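Local coordinates for CurG, CurH fusion protein (Moorea producens 3L, PDB 4MYY), which is an engineered fusion of the CurG C-terminal and CurH N-terminal docking domains, which probably link these modules of the curacin A polyketide synthase, at residues Ala6-Leu9 / Asp10-Gln14; Lys13-Asn17 / Gln18-Ser22. All coordinates share one frame; numbering follows the deposited sequence.

In the fold
Both contacts are local and lie in the CurG-derived docking domain of the fusion, and they show how one short peptide changes its chemistry from mid-helix to helix start. Contact 1, within helix 2-14, is partly buried: regular backbone bonds run through all of it, with a leucine-isoleucine pair set against a water-bridged lysine and glutamate. Contact 2 is a surface contact that leaves helix 2-14 and starts helix 17-32, where a capping box of side chain and backbone joins the first backbone bonds of the new helix. The two share Lys13 and Gln14, their centres are about 11 Å apart, and Ile12 CG2 packs against Leu20 CD2 at 4.2 Å. Each also touches the second subunit.

Contact 1. Residues Ala6-Leu9 / Asp10-Gln14; sequences AKLL and DEIKQ
Leu8 and Ile12, one helical turn apart, make the apolar side of this contact, and their side chains cross obliquely. The branch point of the leucine does the touching: Leu8 CG lies 3.9 Å from Ile12 CD1, the methyl that ends the longer arm of the isoleucine. That arm runs anti to the carbonyl carbon (chi1 -72°), which carries it back along the helix over the preceding turn, so that Ile12 CG1 also rests 3.4 Å from Leu8 O. Ile12 N donates to Leu8 O at 2.9 Å, nearly straight at 172°. The bonds from Asp10 N to Ala6 O, Glu11 N to Lys7 O and Lys13 N to Leu9 O repeat the i to i+4 pattern of an alpha-helix.

The exposed side is looser. Lys7 and Glu11 extend alongside one another, but Lys7 NZ stops 4.5 Å from Glu11 OE2, too far for a salt bridge. A water closes the interval, accepting from Lys7 NZ at 3.1 Å and donating to Glu11 OE2 at 2.8 Å. The opposite charges probably still attract, with the water carrying the link between them.

Helix 2-14 belongs to the CurG-derived docking domain, and Leu9 and Ile12 are buried in the assembly. There the helix meets the CurH-derived part of the second subunit: Leu8 packs on Lys73 and Ile12 on Gln66, both on its helix 64-82, and Leu9 on Leu62, in the turn between its helices 42-61 and 64-82.

Contact 2. Residues Lys13-Asn17 / Gln18-Ser22; sequences KQSSN and QELES
Ser16 holds its OG between the backbone N and the carbonyl carbon (chi1 71°), while Glu19 sets CG anti to the carbonyl carbon (chi1 -79°) and extends from there, so the two side chains reach back to each other's backbone. Ser16 OG accepts from Glu19 N at 3.1 Å, and in return Ser16 N donates to Glu19 OE1 at 2.9 Å. The second bond is fairly straight, although the amide approaches 38° off the plane of the carboxylate. This reciprocal pair is a capping box, with Ser16 as the N-cap of helix 17-32 in the CurG-derived docking domain. The negative carboxylate beside the helix start probably also suits the helix dipole. A water bridges Ser16 OG and Gln18 OE1, donating to the latter. Next to the cap, Ser15 CB lies 3.9 Å from Leu20 CD2, while Ser15 OG is hydrogen-bonded to Glu11 O.

One residue further on, Glu21 N bonds to Asn17 O at 2.8 Å, and Glu21 OE2 lies 3.8 Å from Asn17 CB. Glu21 and Asn17 both pack on Leu65, and Leu20 on Gln66, in the CurH-derived part of the second subunit. An alanine here in place of Glu21, lacking CG and the carboxylate, would probably leave the flank of Asn17 uncovered and lose part of the packing on Leu65.

Contact 1. Residues Ala6-Leu9 / Asp10-Gln14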
loop_
_atom_site.group_PDB
_atom_site.type_symbol
_atom_site.label_atom_id
_atom_site.label_comp_id
_atom_site.label_asym_id
_atom_site.label_seq_id
_atom_site.Cartn_x
_atom_site.Cartn_y
_atom_site.Cartn_z
ATOM N N ALA B 6 -1.044 -2.303 17.995
ATOM C CA ALA B 6 -2.186 -3.132 18.433
ATOM C C ALA B 6 -3.490 -2.370 18.240
ATOM O O ALA B 6 -4.486 -2.933 17.774
ATOM C CB ALA B 6 -2.034 -3.531 19.888
ATOM N N LYS B 7 -3.462 -1.082 18.581
ATOM C CA LYS B 7 -4.633 -0.211 18.413
ATOM C C LYS B 7 -5.074 -0.121 16.944
ATOM O O LYS B 7 -6.253 -0.225 16.642
ATOM C CB LYS B 7 -4.336 1.197 18.970
ATOM C CG LYS B 7 -5.531 2.141 19.015
ATOM C CD LYS B 7 -5.041 3.502 19.526
ATOM C CE LYS B 7 -6.162 4.504 19.739
ATOM N NZ LYS B 7 -7.009 4.010 20.874
ATOM N N LEU B 8 -4.110 0.091 16.049
ATOM C CA LEU B 8 -4.409 0.204 14.631
ATOM C C LEU B 8 -5.000 -1.092 14.080
ATOM O O LEU B 8 -5.983 -1.058 13.352
ATOM C CB LEU B 8 -3.147 0.578 13.870
ATOM C CG LEU B 8 -3.323 0.585 12.351
ATOM C CD1 LEU B 8 -4.247 1.729 11.940
ATOM C CD2 LEU B 8 -1.962 0.663 11.682
ATOM N N LEU B 9 -4.430 -2.220 14.457
ATOM C CA LEU B 9 -4.929 -3.495 13.984
ATOM C C LEU B 9 -6.385 -3.701 14.424
ATOM O O LEU B 9 -7.212 -4.097 13.630
ATOM C CB LEU B 9 -4.039 -4.619 14.470
ATOM C CG LEU B 9 -4.129 -5.819 13.528
ATOM C CD1 LEU B 9 -2.766 -6.465 13.366
ATOM C CD2 LEU B 9 -5.169 -6.802 14.056
ATOM N N ASP B 10 -6.689 -3.377 15.675
ATOM C CA ASP B 10 -8.052 -3.482 16.188
ATOM C C ASP B 10 -8.993 -2.547 15.423
ATOM O O ASP B 10 -10.098 -2.948 15.060
ATOM C CB ASP B 10 -8.098 -3.140 17.680
ATOM C CG ASP B 10 -7.568 -4.264 18.568
ATOM O OD1 ASP B 10 -7.220 -5.348 18.053
ATOM O OD2 ASP B 10 -7.508 -4.051 19.803
ATOM N N GLU B 11 -8.555 -1.320 15.157
ATOM C CA GLU B 11 -9.388 -0.382 14.405
ATOM C C GLU B 11 -9.685 -0.906 13.003
ATOM O O GLU B 11 -10.829 -0.912 12.598
ATOM C CB GLU B 11 -8.763 1.001 14.344
ATOM C CG GLU B 11 -8.775 1.695 15.713
ATOM C CD GLU B 11 -8.714 3.203 15.606
ATOM O OE1 GLU B 11 -8.704 3.742 14.469
ATOM O OE2 GLU B 11 -8.685 3.862 16.678
ATOM N N ILE B 12 -8.654 -1.396 12.306
ATOM C CA ILE B 12 -8.817 -1.988 10.959
ATOM C C ILE B 12 -9.811 -3.181 10.982
ATOM O O ILE B 12 -10.720 -3.286 10.138
ATOM C CB ILE B 12 -7.450 -2.387 10.384
ATOM C CG1 ILE B 12 -6.658 -1.124 10.006
ATOM C CG2 ILE B 12 -7.615 -3.311 9.152
ATOM C CD1 ILE B 12 -5.236 -1.392 9.566
ATOM N N LYS B 13 -9.658 -4.065 11.959
ATOM C CA LYS B 13 -10.547 -5.221 12.075
ATOM C C LYS B 13 -12.006 -4.808 12.276
ATOM O O LYS B 13 -12.918 -5.489 11.778
ATOM C CB LYS B 13 -10.106 -6.137 13.232
ATOM C CG LYS B 13 -10.705 -7.556 13.200
ATOM C CD LYS B 13 -10.264 -8.350 14.425
ATOM C CE LYS B 13 -10.623 -9.826 14.323
ATOM N NZ LYS B 13 -12.076 -10.008 14.063
ATOM N N GLN B 14 -12.218 -3.721 13.019
ATOM C CA GLN B 14 -13.556 -3.234 13.329
ATOM C C GLN B 14 -14.162 -2.393 12.228
ATOM O O GLN B 14 -15.357 -2.142 12.251
ATOM C CB GLN B 14 -13.526 -2.439 14.644
ATOM C CG GLN B 14 -13.253 -3.330 15.835
ATOM C CD GLN B 14 -12.768 -2.566 17.052
ATOM O OE1 GLN B 14 -13.056 -1.378 17.216
ATOM N NE2 GLN B 14 -12.019 -3.235 17.901
HETATM O O HOH W 1 -9.128 2.593 19.102
#

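Contact 2. Residues Lys13-Asn17 / Gln18-Ser22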
loop_
_atom_site.group_PDB
_atom_site.type_symbol
_atom_site.label_atom_id
_atom_site.label_comp_id
_atom_site.label_asym_id
_atom_site.label_seq_id
_atom_site.Cartn_x
_atom_site.Cartn_y
_atom_site.Cartn_z
ATOM N N LYS B 13 -9.658 -4.065 11.959
ATOM C CA LYS B 13 -10.547 -5.221 12.075
ATOM C C LYS B 13 -12.006 -4.808 12.276
ATOM O O LYS B 13 -12.918 -5.489 11.778
ATOM C CB LYS B 13 -10.106 -6.137 13.232
ATOM C CG LYS B 13 -10.705 -7.556 13.200
ATOM C CD LYS B 13 -10.264 -8.350 14.425
ATOM C CE LYS B 13 -10.623 -9.826 14.323
ATOM N NZ LYS B 13 -12.076 -10.008 14.063
ATOM N N GLN B 14 -12.218 -3.721 13.019
ATOM C CA GLN B 14 -13.556 -3.234 13.329
ATOM C C GLN B 14 -14.162 -2.393 12.228
ATOM O O GLN B 14 -15.357 -2.142 12.251
ATOM C CB GLN B 14 -13.526 -2.439 14.644
ATOM C CG GLN B 14 -13.253 -3.330 15.835
ATOM C CD GLN B 14 -12.768 -2.566 17.052
ATOM O OE1 GLN B 14 -13.056 -1.378 17.216
ATOM N NE2 GLN B 14 -12.019 -3.235 17.901
ATOM N N SER B 15 -13.348 -2.011 11.234
ATOM C CA SER B 15 -13.769 -1.065 10.192
ATOM C C SER B 15 -14.612 -1.723 9.125
ATOM O O SER B 15 -14.434 -2.896 8.822
ATOM C CB SER B 15 -12.548 -0.454 9.502
ATOM O OG SER B 15 -11.846 0.390 10.375
ATOM N N SER B 16 -15.499 -0.951 8.510
ATOM C CA SER B 16 -16.268 -1.494 7.411
ATOM C C SER B 16 -15.404 -1.544 6.158
ATOM O O SER B 16 -14.436 -0.820 6.053
ATOM C CB SER B 16 -17.531 -0.654 7.142
ATOM O OG SER B 16 -17.180 0.604 6.564
ATOM N N ASN B 17 -15.786 -2.388 5.202
ATOM C CA ASN B 17 -15.076 -2.387 3.926
ATOM C C ASN B 17 -15.060 -1.037 3.225
ATOM O O ASN B 17 -14.031 -0.670 2.675
ATOM C CB ASN B 17 -15.580 -3.468 2.989
ATOM C CG ASN B 17 -15.225 -4.857 3.463
ATOM O OD1 ASN B 17 -14.285 -5.038 4.222
ATOM N ND2 ASN B 17 -15.990 -5.856 3.018
ATOM N N GLN B 18 -16.170 -0.288 3.278
ATOM C CA GLN B 18 -16.233 1.029 2.638
ATOM C C GLN B 18 -15.239 1.974 3.279
ATOM O O GLN B 18 -14.568 2.720 2.571
ATOM C CB GLN B 18 -17.646 1.623 2.700
ATOM C CG GLN B 18 -17.848 2.813 1.754
ATOM C CD GLN B 18 -17.379 4.134 2.341
ATOM O OE1 GLN B 18 -17.351 4.305 3.572
ATOM N NE2 GLN B 18 -17.023 5.080 1.468
ATOM N N GLU B 19 -15.110 1.894 4.607
ATOM C CA GLU B 19 -14.121 2.705 5.338
ATOM C C GLU B 19 -12.704 2.416 4.865
ATOM O O GLU B 19 -11.924 3.350 4.646
ATOM C CB GLU B 19 -14.229 2.490 6.853
ATOM C CG GLU B 19 -15.389 3.283 7.447
ATOM C CD GLU B 19 -15.783 2.878 8.858
ATOM O OE1 GLU B 19 -15.359 1.820 9.354
ATOM O OE2 GLU B 19 -16.568 3.646 9.476
ATOM N N LEU B 20 -12.361 1.129 4.749
ATOM C CA LEU B 20 -11.022 0.751 4.327
ATOM C C LEU B 20 -10.811 1.167 2.862
ATOM O O LEU B 20 -9.740 1.648 2.488
ATOM C CB LEU B 20 -10.849 -0.766 4.459
ATOM C CG LEU B 20 -10.884 -1.276 5.903
ATOM C CD1 LEU B 20 -10.701 -2.777 5.875
ATOM C CD2 LEU B 20 -9.827 -0.635 6.779
ATOM N N GLU B 21 -11.843 1.001 2.046
ATOM C CA GLU B 21 -11.741 1.293 0.605
ATOM C C GLU B 21 -11.574 2.814 0.418
ATOM O O GLU B 21 -10.767 3.269 -0.411
ATOM C CB GLU B 21 -12.965 0.784 -0.136
ATOM C CG GLU B 21 -13.012 -0.718 -0.316
ATOM C CD GLU B 21 -14.397 -1.204 -0.671
ATOM O OE1 GLU B 21 -15.218 -0.381 -1.127
ATOM O OE2 GLU B 21 -14.667 -2.418 -0.520
ATOM N N SER B 22 -12.272 3.599 1.236
ATOM C CA SER B 22 -12.155 5.049 1.136
ATOM C C SER B 22 -10.724 5.471 1.410
ATOM O O SER B 22 -10.187 6.285 0.664
ATOM C CB SER B 22 -13.144 5.758 2.048
ATOM O OG SER B 22 -13.075 7.160 1.808
HETATM O O HOH W 2 -18.671 3.065 5.945
#